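Local coordinates for CRISPR/cas2 protein (Pyrococcus horikoshii OT3, PDB 6K2E) that probably acts as the dimeric Cas2 subunit of a CRISPR system, working in the adaptation machinery that captures new spacers, at residues V6-D11 and D60-Y65. Numbering follows the deposited sequence.
Sequences VIVVYD and DSVLIY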
ATOM      1  N   VAL A   6       1.484  -2.191  10.600  1.00 23.52           N
ATOM      2  CA  VAL A   6       0.594  -2.453   9.470  1.00 25.42           C
ATOM      3  C   VAL A   6       0.667  -1.329   8.445  1.00 23.31           C
ATOM      4  O   VAL A   6       0.922  -0.172   8.783  1.00 23.19           O
ATOM      5  CB  VAL A   6      -0.877  -2.678   9.891  1.00 22.76           C
ATOM      6  CG1 VAL A   6      -1.039  -4.023  10.565  1.00 20.13           C
ATOM      7  CG2 VAL A   6      -1.355  -1.571  10.779  1.00 28.16           C
ATOM      8  N   ILE A   7       0.445  -1.687   7.177  1.00 22.18           N
ATOM      9  CA  ILE A   7       0.233  -0.737   6.083  1.00 21.25           C
ATOM     10  C   ILE A   7      -1.091  -1.107   5.441  1.00 18.74           C
ATOM     11  O   ILE A   7      -1.288  -2.263   5.052  1.00 21.14           O
ATOM     12  CB  ILE A   7       1.347  -0.765   5.020  1.00 21.35           C
ATOM     13  CG1 ILE A   7       2.702  -0.415   5.595  1.00 20.58           C
ATOM     14  CG2 ILE A   7       1.057   0.230   3.900  1.00 17.55           C
ATOM     15  CD1 ILE A   7       3.811  -0.625   4.568  1.00 22.69           C
ATOM     16  N   VAL A   8      -2.016  -0.156   5.392  1.00 18.02           N
ATOM     17  CA  VAL A   8      -3.389  -0.381   4.938  1.00 18.62           C
ATOM     18  C   VAL A   8      -3.638   0.436   3.679  1.00 18.94           C
ATOM     19  O   VAL A   8      -3.460   1.659   3.681  1.00 16.32           O
ATOM     20  CB  VAL A   8      -4.422  -0.037   6.023  1.00 21.10           C
ATOM     21  CG1 VAL A   8      -5.805   0.036   5.437  1.00 17.71           C
ATOM     22  CG2 VAL A   8      -4.372  -1.075   7.130  1.00 23.36           C
ATOM     23  N   VAL A   9      -4.017  -0.241   2.597  1.00 17.71           N
ATOM     24  CA  VAL A   9      -4.452   0.409   1.366  1.00 18.10           C
ATOM     25  C   VAL A   9      -5.894   0.001   1.119  1.00 18.61           C
ATOM     26  O   VAL A   9      -6.184  -1.198   1.019  1.00 18.75           O
ATOM     27  CB  VAL A   9      -3.571   0.024   0.166  1.00 15.19           C
ATOM     28  CG1 VAL A   9      -3.777   0.991  -0.940  1.00 13.14           C
ATOM     29  CG2 VAL A   9      -2.092  -0.041   0.553  1.00 14.64           C
ATOM     30  N   TYR A  10      -6.801   0.980   1.041  1.00 15.45           N
ATOM     31  CA  TYR A  10      -8.203   0.659   0.778  1.00 19.97           C
ATOM     32  C   TYR A  10      -8.625   1.091  -0.615  1.00 20.47           C
ATOM     33  O   TYR A  10      -8.082   2.024  -1.202  1.00 23.16           O
ATOM     34  CB  TYR A  10      -9.183   1.269   1.795  1.00 20.31           C
ATOM     35  CG  TYR A  10      -9.318   2.774   1.788  1.00 18.77           C
ATOM     36  CD1 TYR A  10     -10.324   3.411   1.079  1.00 22.34           C
ATOM     37  CD2 TYR A  10      -8.459   3.550   2.528  1.00 20.02           C
ATOM     38  CE1 TYR A  10     -10.434   4.792   1.093  1.00 25.39           C
ATOM     39  CE2 TYR A  10      -8.574   4.897   2.562  1.00 21.12           C
ATOM     40  CZ  TYR A  10      -9.548   5.524   1.844  1.00 23.04           C
ATOM     41  OH  TYR A  10      -9.627   6.899   1.897  1.00 32.93           O
ATOM     42  N   ASP A  11      -9.593   0.375  -1.134  1.00 20.12           N
ATOM     43  CA  ASP A  11     -10.221   0.692  -2.402  1.00 17.27           C
ATOM     44  C   ASP A  11     -11.705   0.393  -2.203  1.00 21.45           C
ATOM     45  O   ASP A  11     -12.115  -0.770  -2.203  1.00 21.77           O
ATOM     46  CB  ASP A  11      -9.594  -0.102  -3.520  1.00 21.74           C
ATOM     47  CG  ASP A  11     -10.193   0.220  -4.844  1.00 30.51           C
ATOM     48  OD1 ASP A  11      -9.905   1.323  -5.354  1.00 28.58           O
ATOM     49  OD2 ASP A  11     -10.958  -0.628  -5.362  1.00 34.30           O
ATOM     50  N   ASP A  60     -15.881  -3.733  -2.618  1.00 38.87           N
ATOM     51  CA  ASP A  60     -14.929  -2.922  -1.880  1.00 25.35           C
ATOM     52  C   ASP A  60     -13.794  -3.783  -1.377  1.00 27.45           C
ATOM     53  O   ASP A  60     -13.983  -4.959  -1.057  1.00 25.59           O
ATOM     54  CB  ASP A  60     -15.553  -2.275  -0.655  1.00 33.53           C
ATOM     55  CG  ASP A  60     -16.433  -1.140  -0.992  1.00 33.34           C
ATOM     56  OD1 ASP A  60     -16.664  -0.866  -2.196  1.00 30.81           O
ATOM     57  OD2 ASP A  60     -16.898  -0.545  -0.009  1.00 33.27           O
ATOM     58  N   SER A  61     -12.625  -3.163  -1.243  1.00 25.11           N
ATOM     59  CA  SER A  61     -11.401  -3.883  -0.943  1.00 21.66           C
ATOM     60  C   SER A  61     -10.558  -3.103   0.060  1.00 22.19           C
ATOM     61  O   SER A  61     -10.405  -1.886  -0.072  1.00 20.71           O
ATOM     62  CB  SER A  61     -10.628  -4.108  -2.234  1.00 21.90           C
ATOM     63  OG  SER A  61      -9.849  -5.265  -2.122  1.00 28.12           O
ATOM     64  N   VAL A  62     -10.030  -3.778   1.079  1.00 20.07           N
ATOM     65  CA  VAL A  62      -9.029  -3.184   1.969  1.00 21.60           C
ATOM     66  C   VAL A  62      -7.857  -4.156   2.087  1.00 23.95           C
ATOM     67  O   VAL A  62      -8.043  -5.315   2.486  1.00 24.21           O
ATOM     68  CB  VAL A  62      -9.575  -2.849   3.377  1.00 20.96           C
ATOM     69  CG1 VAL A  62      -8.522  -2.103   4.150  1.00 18.48           C
ATOM     70  CG2 VAL A  62     -10.865  -2.019   3.351  1.00 16.23           C
ATOM     71  N   LEU A  63      -6.663  -3.698   1.718  1.00 21.01           N
ATOM     72  CA  LEU A  63      -5.441  -4.486   1.886  1.00 21.95           C
ATOM     73  C   LEU A  63      -4.750  -4.165   3.209  1.00 22.51           C
ATOM     74  O   LEU A  63      -4.373  -3.019   3.449  1.00 22.85           O
ATOM     75  CB  LEU A  63      -4.459  -4.201   0.758  1.00 19.40           C
ATOM     76  CG  LEU A  63      -4.843  -4.571  -0.657  1.00 21.26           C
ATOM     77  CD1 LEU A  63      -3.624  -4.420  -1.532  1.00 16.37           C
ATOM     78  CD2 LEU A  63      -5.356  -5.993  -0.657  1.00 25.53           C
ATOM     79  N   ILE A  64      -4.505  -5.180   4.029  1.00 23.65           N
ATOM     80  CA  ILE A  64      -3.811  -4.994   5.303  1.00 22.50           C
ATOM     81  C   ILE A  64      -2.543  -5.833   5.277  1.00 19.38           C
ATOM     82  O   ILE A  64      -2.607  -7.068   5.287  1.00 20.36           O
ATOM     83  CB  ILE A  64      -4.686  -5.358   6.509  1.00 23.79           C
ATOM     84  CG1 ILE A  64      -6.037  -4.627   6.417  1.00 23.81           C
ATOM     85  CG2 ILE A  64      -3.920  -5.038   7.812  1.00 17.57           C
ATOM     86  CD1 ILE A  64      -7.012  -4.969   7.505  1.00 23.71           C
ATOM     87  N   TYR A  65      -1.396  -5.163   5.209  1.00 16.99           N
ATOM     88  CA  TYR A  65      -0.080  -5.796   5.236  1.00 20.43           C
ATOM     89  C   TYR A  65       0.443  -5.779   6.675  1.00 21.85           C
ATOM     90  O   TYR A  65       0.724  -4.712   7.215  1.00 23.48           O
ATOM     91  CB  TYR A  65       0.890  -5.047   4.310  1.00 19.17           C
ATOM     92  CG  TYR A  65       0.628  -5.212   2.832  1.00 20.10           C
ATOM     93  CD1 TYR A  65       1.234  -6.242   2.105  1.00 20.56           C
ATOM     94  CD2 TYR A  65      -0.239  -4.353   2.154  1.00 18.15           C
ATOM     95  CE1 TYR A  65       0.996  -6.409   0.744  1.00 16.94           C
ATOM     96  CE2 TYR A  65      -0.493  -4.524   0.787  1.00 18.04           C
ATOM     97  CZ  TYR A  65       0.131  -5.548   0.100  1.00 17.76           C
ATOM     98  OH  TYR A  65      -0.122  -5.705  -1.232  1.00 19.66           O
TER
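Ile7 with Tyr65, Val9 with Leu63 and Asp11 with Ser61 each trade a pair of backbone hydrogen bonds, so the two strands run antiparallel, 169° apart in direction, with Val8–Ile64 and Tyr10–Val62 as the non-hydrogen-bonded pairs between. Tyr65 N donates to Ile7 O at 2.9 Å. Val6, Val8, Tyr10, Val62 and Ile64 share one face. There Val8 works with both methyls: CG1, anti to its own nitrogen (chi1 167°), slants across to Val62 CG1 at 3.7 Å, while CG2 lies alongside Ile64, 4.0 Å from its CG1. Ile64 CG2 continues the row to Val6 CG1 at 4.1 Å. Tyr10 touches the partner strand through CB, which sits 4.0 Å from Val62 CG2; with chi1 at 67°, its ring leads away from that strand.

On the other face the side chains of Ile7 and Tyr65, and of Val9 and Leu63, come closest at their CB atoms, 4.4 Å apart in each pair. The Tyr65 ring turns an edge to Ile7 O, which lies in the ring plane 3.7 Å from CD2. Just before the strand begins, Asp60 lies outside the paired residues, and its carboxylate forms a salt bridge with Arg16.

This pairing joins the first and last strands of the ferredoxin-like βαββαβ core characteristic of Cas2. The Val8 face is packed by the two helices: Leu24 of 17-27 reaches Val8 and Tyr10, and Leu45 and Leu52 of 42-55 reach Ile64. Strand 35-41 flanks 3-11 on its other side, whereas 62-65 pairs antiparallel with a strand of the second subunit, carrying the sheet across the dimer interface, where Tyr65 OH hydrogen-bonds Glu37 of that subunit.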